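Local coordinates for colicin-B (Escherichia coli, PDB 1RH1), which kills Escherichia coli and closely related bacteria by forming a channel in the cytoplasmic membrane that depolarises it and dissipates cellular energy, at residues L225-G230 and V270-G275; A216-N221 and L281-V286; L322-E327 and F464-G469. One frame throughout, in Å; residues are numbered along the deposited sequence.

Contact 1 of 3, residues L225-G230 and V270-G275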
loop_
_atom_site.group_PDB
_atom_site.type_symbol
_atom_site.label_atom_id
_atom_site.label_comp_id
_atom_site.label_asym_id
_atom_site.label_seq_id
_atom_site.Cartn_x
_atom_site.Cartn_y
_atom_site.Cartn_z
ATOM N N LEU A 225 9.859 -3.209 -29.569
ATOM C CA LEU A 225 9.918 -1.942 -30.286
ATOM C C LEU A 225 11.298 -1.784 -30.904
ATOM O O LEU A 225 12.298 -2.193 -30.311
ATOM C CB LEU A 225 9.617 -0.820 -29.314
ATOM C CG LEU A 225 9.642 0.605 -29.815
ATOM C CD1 LEU A 225 8.648 0.851 -30.923
ATOM C CD2 LEU A 225 9.311 1.475 -28.639
ATOM N N VAL A 226 11.368 -1.283 -32.135
ATOM C CA VAL A 226 12.651 -1.092 -32.777
ATOM C C VAL A 226 13.002 0.348 -32.512
ATOM O O VAL A 226 12.189 1.237 -32.762
ATOM C CB VAL A 226 12.532 -1.384 -34.288
ATOM C CG1 VAL A 226 13.663 -0.771 -35.079
ATOM C CG2 VAL A 226 12.674 -2.865 -34.514
ATOM N N LEU A 227 14.207 0.577 -31.987
ATOM C CA LEU A 227 14.671 1.932 -31.707
ATOM C C LEU A 227 15.818 2.298 -32.639
ATOM O O LEU A 227 16.865 1.664 -32.665
ATOM C CB LEU A 227 15.103 1.997 -30.252
ATOM C CG LEU A 227 14.008 1.679 -29.258
ATOM C CD1 LEU A 227 14.566 0.974 -28.047
ATOM C CD2 LEU A 227 13.289 2.965 -28.938
ATOM N N SER A 228 15.589 3.306 -33.467
ATOM C CA SER A 228 16.584 3.790 -34.388
ATOM C C SER A 228 17.271 4.985 -33.736
ATOM O O SER A 228 16.803 6.131 -33.743
ATOM C CB SER A 228 15.886 4.162 -35.679
ATOM O OG SER A 228 16.801 4.672 -36.638
ATOM N N VAL A 229 18.426 4.667 -33.140
ATOM C CA VAL A 229 19.208 5.638 -32.385
ATOM C C VAL A 229 20.284 6.346 -33.172
ATOM O O VAL A 229 21.043 7.136 -32.609
ATOM C CB VAL A 229 19.905 5.001 -31.174
ATOM C CG1 VAL A 229 18.862 4.258 -30.341
ATOM C CG2 VAL A 229 21.059 4.125 -31.633
ATOM N N GLY A 230 20.348 6.036 -34.468
ATOM C CA GLY A 230 21.361 6.567 -35.374
ATOM C C GLY A 230 21.470 8.075 -35.444
ATOM O O GLY A 230 22.486 8.643 -35.069
ATOM N N VAL A 270 15.401 1.100 -20.964
ATOM C CA VAL A 270 16.033 0.377 -22.048
ATOM C C VAL A 270 17.501 0.730 -21.990
ATOM O O VAL A 270 17.884 1.897 -22.087
ATOM C CB VAL A 270 15.444 0.809 -23.392
ATOM C CG1 VAL A 270 16.155 0.032 -24.467
ATOM C CG2 VAL A 270 13.964 0.509 -23.487
ATOM N N ARG A 271 18.281 -0.334 -21.811
ATOM C CA ARG A 271 19.744 -0.298 -21.756
ATOM C C ARG A 271 20.361 -0.770 -23.085
ATOM O O ARG A 271 20.148 -1.906 -23.512
ATOM C CB ARG A 271 20.131 -1.183 -20.585
ATOM C CG ARG A 271 21.600 -1.458 -20.383
ATOM C CD ARG A 271 21.768 -2.409 -19.227
ATOM N NE ARG A 271 22.917 -1.952 -18.490
ATOM C CZ ARG A 271 23.596 -2.736 -17.658
ATOM N NH1 ARG A 271 23.238 -4.013 -17.464
ATOM N NH2 ARG A 271 24.650 -2.222 -17.004
ATOM N N PHE A 272 21.142 0.047 -23.787
ATOM C CA PHE A 272 21.681 -0.349 -25.078
ATOM C C PHE A 272 22.936 -1.234 -25.025
ATOM O O PHE A 272 23.452 -1.458 -23.928
ATOM C CB PHE A 272 21.909 0.937 -25.847
ATOM C CG PHE A 272 20.572 1.526 -26.257
ATOM C CD1 PHE A 272 19.993 1.148 -27.467
ATOM C CD2 PHE A 272 19.909 2.432 -25.423
ATOM C CE1 PHE A 272 18.757 1.675 -27.835
ATOM C CE2 PHE A 272 18.672 2.956 -25.799
ATOM C CZ PHE A 272 18.093 2.580 -27.005
ATOM N N PRO A 273 23.462 -1.841 -26.109
ATOM C CA PRO A 273 24.513 -2.840 -26.036
ATOM C C PRO A 273 25.898 -2.368 -25.657
ATOM O O PRO A 273 26.249 -1.188 -25.715
ATOM C CB PRO A 273 24.490 -3.504 -27.399
ATOM C CG PRO A 273 23.072 -3.391 -27.831
ATOM C CD PRO A 273 22.815 -1.961 -27.417
ATOM N N GLU A 274 26.621 -3.448 -25.312
ATOM C CA GLU A 274 28.048 -3.546 -24.994
ATOM C C GLU A 274 28.905 -2.316 -25.211
ATOM O O GLU A 274 29.406 -1.785 -24.228
ATOM C CB GLU A 274 28.747 -4.720 -25.790
ATOM C CG GLU A 274 28.790 -4.718 -27.344
ATOM C CD GLU A 274 29.976 -5.456 -27.985
ATOM O OE1 GLU A 274 29.872 -6.672 -28.190
ATOM O OE2 GLU A 274 30.996 -4.819 -28.296
ATOM N N GLY A 275 29.083 -1.873 -26.457
ATOM C CA GLY A 275 29.878 -0.719 -26.791
ATOM C C GLY A 275 29.115 0.088 -27.816
ATOM O O GLY A 275 29.713 0.627 -28.753
#

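Contact 2 of 3, residues A216-N221 and L281-V286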
loop_
_atom_site.group_PDB
_atom_site.type_symbol
_atom_site.label_atom_id
_atom_site.label_comp_id
_atom_site.label_asym_id
_atom_site.label_seq_id
_atom_site.Cartn_x
_atom_site.Cartn_y
_atom_site.Cartn_z
ATOM N N ALA A 216 13.956 -3.430 -28.356
ATOM C CA ALA A 216 13.774 -3.592 -26.924
ATOM C C ALA A 216 12.366 -3.958 -26.533
ATOM O O ALA A 216 11.428 -3.440 -27.142
ATOM C CB ALA A 216 14.081 -2.331 -26.202
ATOM N N PRO A 217 12.156 -4.829 -25.535
ATOM C CA PRO A 217 10.842 -5.144 -25.003
ATOM C C PRO A 217 10.185 -4.092 -24.107
ATOM O O PRO A 217 10.092 -4.210 -22.876
ATOM C CB PRO A 217 11.071 -6.466 -24.329
ATOM C CG PRO A 217 12.462 -6.323 -23.790
ATOM C CD PRO A 217 13.173 -5.705 -24.967
ATOM N N VAL A 218 9.748 -3.021 -24.781
ATOM C CA VAL A 218 8.930 -1.993 -24.167
ATOM C C VAL A 218 7.582 -2.653 -23.919
ATOM O O VAL A 218 6.962 -2.433 -22.874
ATOM C CB VAL A 218 8.779 -0.827 -25.099
ATOM C CG1 VAL A 218 7.923 0.238 -24.464
ATOM C CG2 VAL A 218 10.168 -0.314 -25.427
ATOM N N SER A 219 7.149 -3.453 -24.926
ATOM C CA SER A 219 6.058 -4.432 -24.827
ATOM C C SER A 219 4.750 -3.851 -24.302
ATOM O O SER A 219 4.381 -2.820 -24.880
ATOM C CB SER A 219 6.699 -5.546 -23.976
ATOM O OG SER A 219 6.121 -6.828 -24.158
ATOM N N PRO A 220 3.981 -4.335 -23.304
ATOM C CA PRO A 220 3.751 -5.725 -22.898
ATOM C C PRO A 220 2.752 -6.428 -23.801
ATOM O O PRO A 220 1.859 -5.787 -24.359
ATOM C CB PRO A 220 3.314 -5.652 -21.431
ATOM C CG PRO A 220 2.543 -4.372 -21.380
ATOM C CD PRO A 220 3.341 -3.457 -22.324
ATOM N N ASN A 221 2.971 -7.748 -23.955
ATOM C CA ASN A 221 2.251 -8.639 -24.870
ATOM C C ASN A 221 2.497 -8.364 -26.364
ATOM O O ASN A 221 2.343 -9.240 -27.215
ATOM C CB ASN A 221 0.734 -8.579 -24.635
ATOM C CG ASN A 221 0.290 -9.087 -23.272
ATOM O OD1 ASN A 221 0.309 -10.296 -23.023
ATOM N ND2 ASN A 221 -0.119 -8.183 -22.369
ATOM N N LEU A 281 17.699 4.725 -22.000
ATOM C CA LEU A 281 16.474 5.466 -22.194
ATOM C C LEU A 281 15.329 4.901 -21.360
ATOM O O LEU A 281 15.164 3.685 -21.228
ATOM C CB LEU A 281 16.153 5.412 -23.650
ATOM C CG LEU A 281 15.072 6.337 -24.143
ATOM C CD1 LEU A 281 15.546 7.784 -24.035
ATOM C CD2 LEU A 281 14.711 5.948 -25.579
ATOM N N TYR A 282 14.592 5.821 -20.729
ATOM C CA TYR A 282 13.406 5.474 -19.978
ATOM C C TYR A 282 12.297 5.696 -20.967
ATOM O O TYR A 282 12.222 6.736 -21.610
ATOM C CB TYR A 282 13.180 6.387 -18.786
ATOM C CG TYR A 282 11.826 6.265 -18.060
ATOM C CD1 TYR A 282 10.790 7.144 -18.367
ATOM C CD2 TYR A 282 11.612 5.286 -17.089
ATOM C CE1 TYR A 282 9.561 7.052 -17.725
ATOM C CE2 TYR A 282 10.380 5.182 -16.436
ATOM C CZ TYR A 282 9.369 6.068 -16.769
ATOM O OH TYR A 282 8.139 5.958 -16.166
ATOM N N ILE A 283 11.413 4.715 -21.056
ATOM C CA ILE A 283 10.309 4.821 -21.967
ATOM C C ILE A 283 9.028 4.296 -21.362
ATOM O O ILE A 283 8.993 3.298 -20.652
ATOM C CB ILE A 283 10.812 4.103 -23.246
ATOM C CG1 ILE A 283 9.764 4.195 -24.312
ATOM C CG2 ILE A 283 11.169 2.669 -22.969
ATOM C CD1 ILE A 283 10.449 3.927 -25.666
ATOM N N SER A 284 7.980 5.079 -21.586
ATOM C CA SER A 284 6.652 4.780 -21.068
ATOM C C SER A 284 5.634 4.503 -22.164
ATOM O O SER A 284 5.470 5.321 -23.069
ATOM C CB SER A 284 6.141 5.933 -20.244
ATOM O OG SER A 284 4.959 5.485 -19.594
ATOM N N ALA A 285 4.905 3.385 -22.074
ATOM C CA ALA A 285 3.977 2.985 -23.121
ATOM C C ALA A 285 2.573 2.701 -22.612
ATOM O O ALA A 285 2.274 1.619 -22.095
ATOM C CB ALA A 285 4.507 1.737 -23.805
ATOM N N VAL A 286 1.693 3.677 -22.835
ATOM C CA VAL A 286 0.315 3.654 -22.361
ATOM C C VAL A 286 -0.748 3.322 -23.398
ATOM O O VAL A 286 -0.658 3.668 -24.562
ATOM C CB VAL A 286 0.060 5.040 -21.709
ATOM C CG1 VAL A 286 -1.388 5.297 -21.329
ATOM C CG2 VAL A 286 0.878 5.064 -20.433
#

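Contact 3 of 3, residues L322-E327 and F464-G469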
loop_
_atom_site.group_PDB
_atom_site.type_symbol
_atom_site.label_atom_id
_atom_site.label_comp_id
_atom_site.label_asym_id
_atom_site.label_seq_id
_atom_site.Cartn_x
_atom_site.Cartn_y
_atom_site.Cartn_z
ATOM N N LEU A 322 -3.980 -0.569 21.231
ATOM C CA LEU A 322 -3.039 -1.527 21.759
ATOM C C LEU A 322 -1.905 -0.767 22.448
ATOM O O LEU A 322 -1.509 -1.219 23.528
ATOM C CB LEU A 322 -2.515 -2.423 20.614
ATOM C CG LEU A 322 -3.436 -3.482 19.989
ATOM C CD1 LEU A 322 -2.825 -3.926 18.681
ATOM C CD2 LEU A 322 -3.621 -4.679 20.903
ATOM N N THR A 323 -1.413 0.392 21.934
ATOM C CA THR A 323 -0.331 1.074 22.641
ATOM C C THR A 323 -0.833 1.694 23.924
ATOM O O THR A 323 -0.145 1.553 24.928
ATOM C CB THR A 323 0.348 2.205 21.861
ATOM O OG1 THR A 323 -0.604 3.239 21.687
ATOM C CG2 THR A 323 0.919 1.703 20.552
ATOM N N LYS A 324 -2.002 2.344 23.954
ATOM C CA LYS A 324 -2.536 2.802 25.218
ATOM C C LYS A 324 -2.766 1.615 26.164
ATOM O O LYS A 324 -2.443 1.754 27.342
ATOM C CB LYS A 324 -3.850 3.552 24.998
ATOM C CG LYS A 324 -4.437 4.286 26.216
ATOM C CD LYS A 324 -3.444 5.323 26.731
ATOM C CE LYS A 324 -4.017 6.393 27.664
ATOM N NZ LYS A 324 -4.458 5.882 28.946
ATOM N N THR A 325 -3.234 0.428 25.732
ATOM C CA THR A 325 -3.464 -0.676 26.658
ATOM C C THR A 325 -2.179 -1.106 27.336
ATOM O O THR A 325 -2.115 -1.208 28.555
ATOM C CB THR A 325 -4.087 -1.869 25.921
ATOM O OG1 THR A 325 -5.350 -1.418 25.487
ATOM C CG2 THR A 325 -4.319 -3.085 26.782
ATOM N N SER A 326 -1.139 -1.262 26.518
ATOM C CA SER A 326 0.203 -1.614 26.944
ATOM C C SER A 326 0.659 -0.704 28.079
ATOM O O SER A 326 1.052 -1.163 29.144
ATOM C CB SER A 326 1.119 -1.468 25.764
ATOM O OG SER A 326 2.407 -1.944 26.072
ATOM N N GLU A 327 0.502 0.603 27.888
ATOM C CA GLU A 327 0.893 1.612 28.850
ATOM C C GLU A 327 0.095 1.469 30.134
ATOM O O GLU A 327 0.684 1.498 31.212
ATOM C CB GLU A 327 0.677 2.922 28.150
ATOM C CG GLU A 327 1.059 4.244 28.779
ATOM C CD GLU A 327 0.566 5.414 27.912
ATOM O OE1 GLU A 327 -0.371 6.115 28.320
ATOM O OE2 GLU A 327 1.106 5.615 26.816
ATOM N N PHE A 464 -11.123 -4.602 27.201
ATOM C CA PHE A 464 -11.201 -5.385 28.405
ATOM C C PHE A 464 -10.085 -5.060 29.357
ATOM O O PHE A 464 -10.294 -4.907 30.562
ATOM C CB PHE A 464 -11.126 -6.829 28.055
ATOM C CG PHE A 464 -11.262 -7.739 29.256
ATOM C CD1 PHE A 464 -12.477 -7.825 29.927
ATOM C CD2 PHE A 464 -10.173 -8.491 29.672
ATOM C CE1 PHE A 464 -12.586 -8.673 31.019
ATOM C CE2 PHE A 464 -10.297 -9.339 30.768
ATOM C CZ PHE A 464 -11.504 -9.429 31.441
ATOM N N SER A 465 -8.881 -5.007 28.789
ATOM C CA SER A 465 -7.696 -4.703 29.572
ATOM C C SER A 465 -7.707 -3.262 30.039
ATOM O O SER A 465 -7.431 -3.030 31.204
ATOM C CB SER A 465 -6.456 -4.949 28.755
ATOM O OG SER A 465 -6.425 -6.301 28.335
ATOM N N LEU A 466 -8.045 -2.297 29.181
ATOM C CA LEU A 466 -8.205 -0.913 29.552
ATOM C C LEU A 466 -9.272 -0.733 30.612
ATOM O O LEU A 466 -8.961 -0.136 31.635
ATOM C CB LEU A 466 -8.609 -0.087 28.389
ATOM C CG LEU A 466 -7.555 0.266 27.400
ATOM C CD1 LEU A 466 -8.190 1.096 26.312
ATOM C CD2 LEU A 466 -6.471 1.092 28.049
ATOM N N THR A 467 -10.510 -1.233 30.449
ATOM C CA THR A 467 -11.559 -1.107 31.461
ATOM C C THR A 467 -11.086 -1.673 32.795
ATOM O O THR A 467 -11.314 -1.014 33.810
ATOM C CB THR A 467 -12.852 -1.861 31.045
ATOM O OG1 THR A 467 -13.288 -1.325 29.803
ATOM C CG2 THR A 467 -13.968 -1.700 32.060
ATOM N N LEU A 468 -10.404 -2.837 32.830
ATOM C CA LEU A 468 -9.940 -3.384 34.095
ATOM C C LEU A 468 -8.784 -2.623 34.740
ATOM O O LEU A 468 -8.819 -2.319 35.931
ATOM C CB LEU A 468 -9.503 -4.833 33.928
ATOM C CG LEU A 468 -10.481 -5.895 33.515
ATOM C CD1 LEU A 468 -9.922 -7.239 33.923
ATOM C CD2 LEU A 468 -11.803 -5.714 34.210
ATOM N N GLY A 469 -7.758 -2.287 33.952
ATOM C CA GLY A 469 -6.546 -1.630 34.407
ATOM C C GLY A 469 -6.795 -0.200 34.804
ATOM O O GLY A 469 -6.517 0.180 35.936
#

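Contact 1 of 3, residues L225-G230 and V270-G275
Phe272 lays the far end of its ring against two aliphatic side chains of residues 225-230, and the contact is apolar throughout. Atom CG1 of Val229 comes nearest, 3.6 Å from Phe272 CE1, and it also reaches CZ at the end of the ring. Leu227 adds its CD1 methyl, 4.0 Å from Phe272 CZ, its side chain running roughly perpendicular to that of the phenylalanine. Both approaches are oblique to the ring. The leucine methyl is shared, since Leu227 CD1 also rests 4.0 Å from Val270 CG1. That valine methyl in turn stands over one face of the Phe272 ring, displaced toward its rim, so the aromatic group is packed from its own segment as well as from the opposite one. With CG anti to the carbonyl carbon (chi1 -72°), Phe272 extends its ring toward residues 225-230, although the nearest CA atoms, those of Val229 and Phe272, are 9.8 Å apart. The two segments are therefore joined through side chains, not by direct strand pairing. Strands 213-216 and 189-201 come between them in the order of pairing; the first bonds to strand 225-228 through backbone hydrogen bonds, and its Ala216 touches both Leu227 and Val270. Strand 87-90 flanks strand 225-228 along its other edge, while Val278 packs on both Val229 and Phe272, and Ala197 of strand 189-201 also touches the phenylalanine.

Contact 2 of 3, residues A216-N221 and L281-V286
This is a small hydrophobic contact between a loop and a strand in the N-terminal part of the toxin, where the loop joining strands 213-216 and 225-228 presses on strand 281-286 of the mixed sheet. A single residue of the loop, Val218, does the work, and its two methyl groups divide the strand between them. Atom CG1 of Val218 meets CB of Ala285 at 3.8 Å. The other branch, Val218 CG2, lies 4.0 Å from Ile283 CG2, with the two side chains crossing at about a right angle. Ile283 and Ala285 are two positions apart on the extended chain and so direct their CB atoms to the same side, where the branched valine spans them. The torsion of Val218 fits this role: CG1 stands anti to the backbone N (chi1 180°), which sends it to Ala285 and leaves CG2 for the isoleucine. The valine is the last residue of an inverse gamma turn centred on Pro217, closed by the backbone bond from Val218 N to Ala216 O at 2.9 Å. After it the loop continues through a cis peptide bond to Pro220, which touches His266. Leu225 packs on both Val218 and Ile283. Ser284, between the two contacting residues, points away and gives its hydroxyl to a hydrogen bond with Leu171 O. The cross-segment chemistry is thus purely aliphatic: with all three touching residues buried, the contact between loop and strand probably rests on packing and the exclusion of water, without directional bonds between the segments.

Contact 3 of 3, residues L322-E327 and F464-G469
The hydroxyl of Thr325 is gripped by Val321 O one turn earlier in its own helix and, more weakly, by Ser462 OG of the facing helix, while the side chain of Leu466 lies against it. It marks the point where the long helix 291-340 packs on helix 457-472 in the helical bundle of the pore-forming domain. The short segments run in broadly the same direction, their axes 9.2 Å apart at closest approach and inclined at 34°. Thr325 and Leu466 bring their CA atoms within 5.6 Å of each other. The threonine presents its two branches to different residues: the methyl, CG2, sits 3.5 Å from Ser465 CB, and the oxygen, OG1, is 3.4 Å from Leu466 CG. Its first torsion (chi1 -65°) places OG1 beside the backbone N and CG2 anti to it, an orientation that also lets the hydroxyl reach back to Val321 O. Ser465 similarly turns its hydroxyl to Leu461 O, so both buried hydroxyls are satisfied by backbone carbonyls of their own helices, and across the interface the two side chains meet through carbon. Residues 464-469 lie within a predicted transmembrane segment, consistent with the hydrophobic helices that pore-forming colicins keep buried inside the bundle in their soluble form. Helix 479-495 touches Phe464, Ser465 and Leu468, Ile427 of helix 420-435 packs on Phe464, Thr467 and Leu468, and Ile355 of helix 342-357 touches Thr325. At the margin, Leu466 extends beside the aliphatic part of Lys324, with Leu466 CD2 4.2 Å from Lys324 CG and 3.8 Å from Thr325 CA.

Contacts 1 and 2 are neighbours, their centres 13 Å apart, and both reach the same mixed sheet, in which strands 266-271 and 281-286 are adjacent. Along the chain contact 1 is nested within the loop that contact 2 closes. They join directly: Val270 N lies 2.6 Å from Leu281 O and Leu225 O 2.8 Å from Ala216 N, both probable backbone hydrogen bonds, and Val270 CG2 packs 3.6 Å from Ile283 CG2. Contact 3 stands apart on the opposite side of the chain's centre, in the pore-forming region. Its centre is 62 Å from that of contact 1 and 53 Å from that of contact 2. Strand 281-286 is followed directly by helix 291-340, whose length carries the chain from one region to the other.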